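PDB 6MGB: capsular polysaccharide export system protein KpsC from Thermosulfurimonas dismutans, which probably transfers Kdo sugars in beta linkage from CMP-Kdo to build the conserved glycolipid on which Gram-negative capsules are carried, and binds CMP. Local coordinates for residues D163-Y166 / G167-S170; V233-L236 / S237-R241; S247-G250 / F251-L254. One frame throughout, in Å; residues are numbered along the deposited sequence.

Interaction 1: D163-Y166 / G167-S170. With C5P (cytidine-5'-monophosphate), chain D.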
loop_
_atom_site.group_PDB
_atom_site.type_symbol
_atom_site.label_atom_id
_atom_site.label_comp_id
_atom_site.label_asym_id
_atom_site.label_seq_id
_atom_site.Cartn_x
_atom_site.Cartn_y
_atom_site.Cartn_z
ATOM N N ASP A 163 3.152 3.702 -13.138
ATOM C CA ASP A 163 3.447 5.076 -12.761
ATOM C C ASP A 163 2.844 5.363 -11.391
ATOM O O ASP A 163 1.920 4.684 -10.939
ATOM C CB ASP A 163 2.901 6.059 -13.801
ATOM C CG ASP A 163 3.541 7.435 -13.700
ATOM O OD1 ASP A 163 4.614 7.554 -13.074
ATOM O OD2 ASP A 163 2.971 8.404 -14.249
ATOM N N GLN A 164 3.385 6.380 -10.726
ATOM C CA GLN A 164 2.950 6.753 -9.388
ATOM C C GLN A 164 2.670 8.251 -9.347
ATOM O O GLN A 164 2.870 8.973 -10.330
ATOM C CB GLN A 164 3.998 6.344 -8.346
ATOM C CG GLN A 164 4.049 4.844 -8.123
ATOM C CD GLN A 164 5.244 4.410 -7.301
ATOM O OE1 GLN A 164 6.150 3.745 -7.805
ATOM N NE2 GLN A 164 5.252 4.780 -6.027
ATOM N N THR A 165 2.181 8.714 -8.199
ATOM C CA THR A 165 1.829 10.115 -8.016
ATOM C C THR A 165 3.028 10.886 -7.487
ATOM O O THR A 165 3.748 10.412 -6.603
ATOM C CB THR A 165 0.659 10.267 -7.042
ATOM O OG1 THR A 165 1.058 9.824 -5.739
ATOM C CG2 THR A 165 -0.541 9.457 -7.507
ATOM N N TYR A 166 3.236 12.083 -8.023
ATOM C CA TYR A 166 4.331 12.901 -7.531
ATOM C C TYR A 166 4.091 13.264 -6.071
ATOM O O TYR A 166 2.973 13.599 -5.670
ATOM C CB TYR A 166 4.490 14.165 -8.375
ATOM C CG TYR A 166 5.761 14.889 -8.033
ATOM C CD1 TYR A 166 6.932 14.654 -8.737
ATOM C CD2 TYR A 166 5.803 15.773 -6.973
ATOM C CE1 TYR A 166 8.102 15.307 -8.405
ATOM C CE2 TYR A 166 6.965 16.427 -6.634
ATOM C CZ TYR A 166 8.111 16.189 -7.348
ATOM O OH TYR A 166 9.263 16.852 -7.001
ATOM N N GLY A 167 5.153 13.188 -5.273
ATOM C CA GLY A 167 5.056 13.388 -3.844
ATOM C C GLY A 167 4.832 12.124 -3.044
ATOM O O GLY A 167 4.760 12.195 -1.811
ATOM N N ASP A 168 4.721 10.971 -3.703
ATOM C CA ASP A 168 4.533 9.696 -3.027
ATOM C C ASP A 168 5.728 9.396 -2.129
ATOM O O ASP A 168 6.834 9.161 -2.623
ATOM C CB ASP A 168 4.333 8.589 -4.066
ATOM C CG ASP A 168 3.935 7.264 -3.453
ATOM O OD1 ASP A 168 3.972 7.130 -2.211
ATOM O OD2 ASP A 168 3.578 6.350 -4.226
ATOM N N MET A 169 5.515 9.406 -0.810
ATOM C CA MET A 169 6.614 9.186 0.126
ATOM C C MET A 169 7.252 7.815 -0.039
ATOM O O MET A 169 8.413 7.637 0.342
ATOM C CB MET A 169 6.128 9.347 1.570
ATOM C CG MET A 169 5.660 10.749 1.941
ATOM S SD MET A 169 6.950 12.015 1.869
ATOM C CE MET A 169 8.211 11.348 2.952
ATOM N N SER A 170 6.528 6.837 -0.590
ATOM C CA SER A 170 7.088 5.498 -0.734
ATOM C C SER A 170 8.238 5.451 -1.731
ATOM O O SER A 170 8.976 4.459 -1.754
ATOM C CB SER A 170 5.999 4.511 -1.156
ATOM O OG SER A 170 5.627 4.701 -2.510
HETATM O O3P C5P D . 0.947 2.636 -4.040
HETATM P P C5P D . 0.163 3.444 -5.048
HETATM O O1P C5P D . 1.061 3.742 -6.245
HETATM O O2P C5P D . -0.483 4.737 -4.591
HETATM O "O5'" C5P D . -0.989 2.478 -5.566
HETATM C "C5'" C5P D . -2.214 2.339 -4.863
HETATM C "C4'" C5P D . -3.175 1.470 -5.633
HETATM O "O4'" C5P D . -3.669 2.211 -6.779
HETATM C "C3'" C5P D . -2.573 0.208 -6.234
HETATM O "O3'" C5P D . -2.525 -0.866 -5.312
HETATM C "C2'" C5P D . -3.476 -0.066 -7.431
HETATM O "O2'" C5P D . -4.670 -0.725 -7.035
HETATM C "C1'" C5P D . -3.821 1.352 -7.889
HETATM N N1 C5P D . -2.921 1.821 -8.970
HETATM C C2 C5P D . -3.376 1.803 -10.397
HETATM N N3 C5P D . -2.453 2.283 -11.485
HETATM C C4 C5P D . -1.117 2.773 -11.160
HETATM C C5 C5P D . -0.665 2.791 -9.740
HETATM C C6 C5P D . -1.588 2.311 -8.653
HETATM O O2 C5P D . -4.456 1.408 -10.666
HETATM N N4 C5P D . -0.220 3.236 -12.216
HETATM O O HOH W 1 1.579 6.432 -6.205
#

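Interaction 2: V233-L236 / S237-R241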
loop_
_atom_site.group_PDB
_atom_site.type_symbol
_atom_site.label_atom_id
_atom_site.label_comp_id
_atom_site.label_asym_id
_atom_site.label_seq_id
_atom_site.Cartn_x
_atom_site.Cartn_y
_atom_site.Cartn_z
ATOM N N VAL A 233 -6.191 -5.082 -11.404
ATOM C CA VAL A 233 -5.886 -6.509 -11.422
ATOM C C VAL A 233 -6.355 -7.152 -12.724
ATOM O O VAL A 233 -5.783 -8.155 -13.165
ATOM C CB VAL A 233 -6.491 -7.208 -10.192
ATOM C CG1 VAL A 233 -5.879 -6.655 -8.915
ATOM C CG2 VAL A 233 -7.990 -7.049 -10.160
ATOM N N ASP A 234 -7.387 -6.597 -13.362
ATOM C CA ASP A 234 -7.735 -7.034 -14.711
ATOM C C ASP A 234 -6.641 -6.649 -15.698
ATOM O O ASP A 234 -6.227 -7.458 -16.535
ATOM C CB ASP A 234 -9.075 -6.428 -15.131
ATOM C CG ASP A 234 -9.643 -7.080 -16.377
ATOM O OD1 ASP A 234 -9.207 -8.200 -16.719
ATOM O OD2 ASP A 234 -10.524 -6.470 -17.018
ATOM N N LEU A 235 -6.155 -5.409 -15.608
ATOM C CA LEU A 235 -5.072 -4.969 -16.479
ATOM C C LEU A 235 -3.839 -5.849 -16.312
ATOM O O LEU A 235 -3.192 -6.220 -17.297
ATOM C CB LEU A 235 -4.728 -3.508 -16.182
ATOM C CG LEU A 235 -3.640 -2.868 -17.044
ATOM C CD1 LEU A 235 -4.066 -2.801 -18.502
ATOM C CD2 LEU A 235 -3.295 -1.481 -16.520
ATOM N N LEU A 236 -3.502 -6.191 -15.067
ATOM C CA LEU A 236 -2.290 -6.962 -14.809
ATOM C C LEU A 236 -2.352 -8.348 -15.434
ATOM O O LEU A 236 -1.313 -8.908 -15.803
ATOM C CB LEU A 236 -2.058 -7.073 -13.302
ATOM C CG LEU A 236 -1.542 -5.801 -12.625
ATOM C CD1 LEU A 236 -1.741 -5.880 -11.120
ATOM C CD2 LEU A 236 -0.074 -5.588 -12.959
ATOM N N SER A 237 -3.552 -8.919 -15.569
ATOM C CA SER A 237 -3.677 -10.272 -16.099
ATOM C C SER A 237 -3.156 -10.390 -17.526
ATOM O O SER A 237 -2.900 -11.507 -17.989
ATOM C CB SER A 237 -5.137 -10.723 -16.052
ATOM O OG SER A 237 -5.905 -10.067 -17.045
ATOM N N HIS A 238 -2.998 -9.273 -18.234
ATOM C CA HIS A 238 -2.563 -9.288 -19.625
ATOM C C HIS A 238 -1.053 -9.175 -19.777
ATOM O O HIS A 238 -0.565 -9.059 -20.906
ATOM C CB HIS A 238 -3.239 -8.155 -20.394
ATOM C CG HIS A 238 -4.720 -8.318 -20.523
ATOM N ND1 HIS A 238 -5.305 -8.993 -21.572
ATOM C CD2 HIS A 238 -5.736 -7.897 -19.733
ATOM C CE1 HIS A 238 -6.618 -8.980 -21.425
ATOM N NE2 HIS A 238 -6.905 -8.322 -20.316
ATOM N N PHE A 239 -0.306 -9.204 -18.677
ATOM C CA PHE A 239 1.142 -9.111 -18.717
ATOM C C PHE A 239 1.745 -10.228 -17.876
ATOM O O PHE A 239 1.104 -10.770 -16.973
ATOM C CB PHE A 239 1.637 -7.748 -18.204
ATOM C CG PHE A 239 1.118 -6.577 -18.989
ATOM C CD1 PHE A 239 1.858 -6.040 -20.030
ATOM C CD2 PHE A 239 -0.110 -6.012 -18.686
ATOM C CE1 PHE A 239 1.382 -4.962 -20.755
ATOM C CE2 PHE A 239 -0.592 -4.935 -19.407
ATOM C CZ PHE A 239 0.156 -4.410 -20.443
ATOM N N ASP A 240 2.987 -10.575 -18.200
ATOM C CA ASP A 240 3.780 -11.480 -17.378
ATOM C C ASP A 240 4.834 -10.762 -16.553
ATOM O O ASP A 240 5.209 -11.254 -15.483
ATOM C CB ASP A 240 4.475 -12.526 -18.255
ATOM C CG ASP A 240 3.495 -13.417 -18.991
ATOM O OD1 ASP A 240 2.406 -13.684 -18.443
ATOM O OD2 ASP A 240 3.815 -13.851 -20.117
ATOM N N ARG A 241 5.311 -9.609 -17.021
ATOM C CA ARG A 241 6.423 -8.898 -16.406
ATOM C C ARG A 241 6.004 -7.467 -16.106
ATOM O O ARG A 241 5.540 -6.753 -17.002
ATOM C CB ARG A 241 7.645 -8.923 -17.331
ATOM C CG ARG A 241 8.831 -8.120 -16.842
ATOM C CD ARG A 241 10.034 -8.341 -17.742
ATOM N NE ARG A 241 10.651 -9.648 -17.528
ATOM C CZ ARG A 241 11.642 -10.140 -18.265
ATOM N NH1 ARG A 241 12.134 -9.439 -19.279
ATOM N NH2 ARG A 241 12.142 -11.336 -17.991
HETATM O O HOH W 2 -9.732 -8.385 -19.465
#

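Interaction 3: S247-G250 / F251-L254. With C5P (cytidine-5'-monophosphate), chain D.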
loop_
_atom_site.group_PDB
_atom_site.type_symbol
_atom_site.label_atom_id
_atom_site.label_comp_id
_atom_site.label_asym_id
_atom_site.label_seq_id
_atom_site.Cartn_x
_atom_site.Cartn_y
_atom_site.Cartn_z
ATOM N N SER A 247 5.205 1.108 -6.024
ATOM C CA SER A 247 3.751 1.153 -5.968
ATOM C C SER A 247 3.176 -0.103 -5.315
ATOM O O SER A 247 3.702 -1.209 -5.465
ATOM C CB SER A 247 3.174 1.308 -7.374
ATOM O OG SER A 247 1.760 1.228 -7.360
ATOM N N GLN A 248 2.066 0.078 -4.592
ATOM C CA GLN A 248 1.326 -1.070 -4.076
ATOM C C GLN A 248 0.841 -1.966 -5.207
ATOM O O GLN A 248 0.620 -3.164 -5.001
ATOM C CB GLN A 248 0.138 -0.602 -3.233
ATOM C CG GLN A 248 -0.743 -1.733 -2.709
ATOM C CD GLN A 248 -1.921 -1.228 -1.902
ATOM O OE1 GLN A 248 -1.898 -0.116 -1.374
ATOM N NE2 GLN A 248 -2.964 -2.042 -1.808
ATOM N N MET A 249 0.661 -1.407 -6.406
ATOM C CA MET A 249 0.216 -2.213 -7.534
ATOM C C MET A 249 1.230 -3.291 -7.888
ATOM O O MET A 249 0.862 -4.296 -8.505
ATOM C CB MET A 249 -0.057 -1.312 -8.741
ATOM C CG MET A 249 -0.689 -2.028 -9.922
ATOM S SD MET A 249 -1.342 -0.874 -11.146
ATOM C CE MET A 249 -1.838 -2.001 -12.445
ATOM N N GLY A 250 2.497 -3.105 -7.508
ATOM C CA GLY A 250 3.474 -4.168 -7.677
ATOM C C GLY A 250 3.141 -5.394 -6.849
ATOM O O GLY A 250 3.318 -6.528 -7.300
ATOM N N PHE A 251 2.653 -5.185 -5.623
ATOM C CA PHE A 251 2.241 -6.319 -4.803
ATOM C C PHE A 251 0.974 -6.960 -5.352
ATOM O O PHE A 251 0.821 -8.185 -5.299
ATOM C CB PHE A 251 2.032 -5.885 -3.355
ATOM C CG PHE A 251 1.777 -7.031 -2.421
ATOM C CD1 PHE A 251 2.756 -7.987 -2.204
ATOM C CD2 PHE A 251 0.563 -7.159 -1.768
ATOM C CE1 PHE A 251 2.530 -9.050 -1.351
ATOM C CE2 PHE A 251 0.331 -8.221 -0.911
ATOM C CZ PHE A 251 1.317 -9.166 -0.703
ATOM N N GLU A 252 0.052 -6.150 -5.878
ATOM C CA GLU A 252 -1.134 -6.712 -6.515
ATOM C C GLU A 252 -0.749 -7.594 -7.695
ATOM O O GLU A 252 -1.376 -8.632 -7.938
ATOM C CB GLU A 252 -2.074 -5.588 -6.948
ATOM C CG GLU A 252 -2.689 -4.854 -5.768
ATOM C CD GLU A 252 -3.588 -3.708 -6.178
ATOM O OE1 GLU A 252 -3.606 -3.354 -7.376
ATOM O OE2 GLU A 252 -4.279 -3.159 -5.294
ATOM N N GLY A 253 0.293 -7.206 -8.432
ATOM C CA GLY A 253 0.813 -8.076 -9.474
ATOM C C GLY A 253 1.461 -9.327 -8.913
ATOM O O GLY A 253 1.279 -10.426 -9.444
ATOM N N LEU A 254 2.225 -9.180 -7.827
ATOM C CA LEU A 254 2.834 -10.341 -7.185
ATOM C C LEU A 254 1.768 -11.328 -6.720
ATOM O O LEU A 254 1.938 -12.546 -6.847
ATOM C CB LEU A 254 3.698 -9.886 -6.007
ATOM C CG LEU A 254 4.869 -10.775 -5.584
ATOM C CD1 LEU A 254 5.929 -10.847 -6.671
ATOM C CD2 LEU A 254 5.475 -10.249 -4.293
HETATM O O3P C5P D . 0.947 2.636 -4.040
HETATM P P C5P D . 0.163 3.444 -5.048
HETATM O O1P C5P D . 1.061 3.742 -6.245
HETATM O O2P C5P D . -0.483 4.737 -4.591
HETATM O "O5'" C5P D . -0.989 2.478 -5.566
HETATM C "C5'" C5P D . -2.214 2.339 -4.863
HETATM C "C4'" C5P D . -3.175 1.470 -5.633
HETATM O "O4'" C5P D . -3.669 2.211 -6.779
HETATM C "C3'" C5P D . -2.573 0.208 -6.234
HETATM O "O3'" C5P D . -2.525 -0.866 -5.312
HETATM C "C2'" C5P D . -3.476 -0.066 -7.431
HETATM O "O2'" C5P D . -4.670 -0.725 -7.035
HETATM C "C1'" C5P D . -3.821 1.352 -7.889
HETATM N N1 C5P D . -2.921 1.821 -8.970
HETATM C C2 C5P D . -3.376 1.803 -10.397
HETATM N N3 C5P D . -2.453 2.283 -11.485
HETATM C C4 C5P D . -1.117 2.773 -11.160
HETATM C C5 C5P D . -0.665 2.791 -9.740
HETATM C C6 C5P D . -1.588 2.311 -8.653
HETATM O O2 C5P D . -4.456 1.408 -10.666
HETATM N N4 C5P D . -0.220 3.236 -12.216
#

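Interaction 1: D163-Y166 / G167-S170
The amide of Q164 and the carboxylate of D168 meet almost at right angles, their planes 78° apart. Q164 NE2 donates to D168 OD2 over 2.9 Å: the acceptor lies practically in the amide plane, whereas the donor stands above the carboxylate plane, 49° out of it. The other oxygen is also approached from above that plane, where S170 N reaches D168 OD1 at 3.0 Å. The carboxylate is thus held through both oxygens, and Q164 NE2 has a second partner in S246 OG, which also bonds S170 OG. With D168 CG turned away from the backbone N (chi1 -172°), the acid folds forward to receive S170 N, making D168 the N-cap of helix 169-172.

This short segment follows strand 158-162, a middle strand of the parallel sheet in a GT-B-like fold, where loops after the strands commonly line a nucleotide site. A type II beta turn, closed by D168 N to T165 O at 3.1 Å, steers the chain into the helix. G167 sits in it with positive phi, where a CB would press on Y166 O.

CMP meets the start of the segment: its N4 donates to D163 O at 2.9 Å. The D163 carboxylate is itself fixed by the backbone N-H groups of L214 and A215, which probably helps to hold D163, whose carbonyl accepts from the cytosine amino group. Beside the phosphate a water accepts from T165 N at 3.1 Å, and it lies 2.8 Å from D168 OD2 and 2.7 Å from CMP O1P, linking the capping acid to the ligand.

Interaction 2: V233-L236 / S237-R241
D234 O is gripped twice by S237. The hydroxyl supplies the short bond, S237 OG to D234 O at 2.7 Å, arriving only 15° from the carbonyl plane; S237 N adds a weak one to the same oxygen at 3.2 Å. The hydroxyl can fold back because S237 OG sits between the backbone N and the carbonyl carbon (chi1 73°), satisfying a carbonyl near the end of its helix. A third neighbour is the imidazole, whose H238 CD2 comes within 3.3 Å of D234 O.

Farther round the same ring, a water bridges to the helix: it donates to D234 OD1 at 2.8 Å and lies 3.0 Å from H238 NE2, in the plane of the imidazole. The other carboxylate oxygen, D234 OD2, takes the N-H of V147. L235 O, besides accepting H238 N, stands at the edge of the phenyl ring, 3.4 Å from F239 CD2. Beside it the leucine methyl touches the rim of the ring, L235 CD1 to F239 CE2 at 4.2 Å, the two side chains crossing at a slant, while F152 meets both the H238 and F239 rings from outside the segment.

F239 N donates to L236 O at 3.1 Å, closing a type I beta turn. Helix 232-236 thereby ends in successive i to i+3 bonds and delivers the chain to strand 241-244, a helix-to-strand return of the parallel alpha/beta kind found in Rossmann-like domains.

Interaction 3: S247-G250 / F251-L254
Q248 CG lies anti to its backbone N (chi1 177°) and E252 CG anti to its carbonyl carbon (chi1 -68°); these torsions, with both chains extended beyond CG, bring two side chains one helical turn apart together at the ribose of CMP. Their end groups cross with planes 80° apart, Q248 NE2 being 3.9 Å from E252 OE2. The glutamate straddles the sugar diol: CMP O2' donates to E252 OE1 at 2.9 Å, and CMP O3' makes a weak bond to E252 OE2 at 2.9 Å. The Q248 amide is fixed instead by F76 O and K140 NZ.

At the helix start the S247 hydroxyl works twice. S247 OG caps M249 N at 3.0 Å, and S247 OG donates to CMP O1P at 2.8 Å. Q248 N adds an almost straight bond to CMP O3P, 2.8 Å long. M249, extended, lays its sulfur against one face of the cytosine, M249 SD 3.4 Å from CMP N3. K200 and H202 also hydrogen-bond the CMP.

Phosphate at a helix N-terminus, where the dipole probably favours an anion, with ribose hydroxyls on a glutamate one turn later, is a pattern seen at the nucleotide site of many GT-B glycosyltransferases, consistent with this family's place in that clan.

Interactions 1 and 3 adjoin at the CMP, touching where Q164 OE1 lies 3.3 Å from S247 N, with centres 14 Å apart. The first serves the cytosine amino group and, through water, the phosphate; the third holds phosphate, ribose and a base face. Interaction 2 stands one layer back: its centre is 11 Å from that of interaction 3, and L236 packs on the nucleotide-binding helix, L236 CD1 reaching G253 N at 3.6 Å and L236 CG reaching M249 CE at 3.8 Å. L236 thus packs behind the methionine that lies against the cytosine. Interactions 1 and 2 do not touch, their nearest atoms being about 9 Å apart.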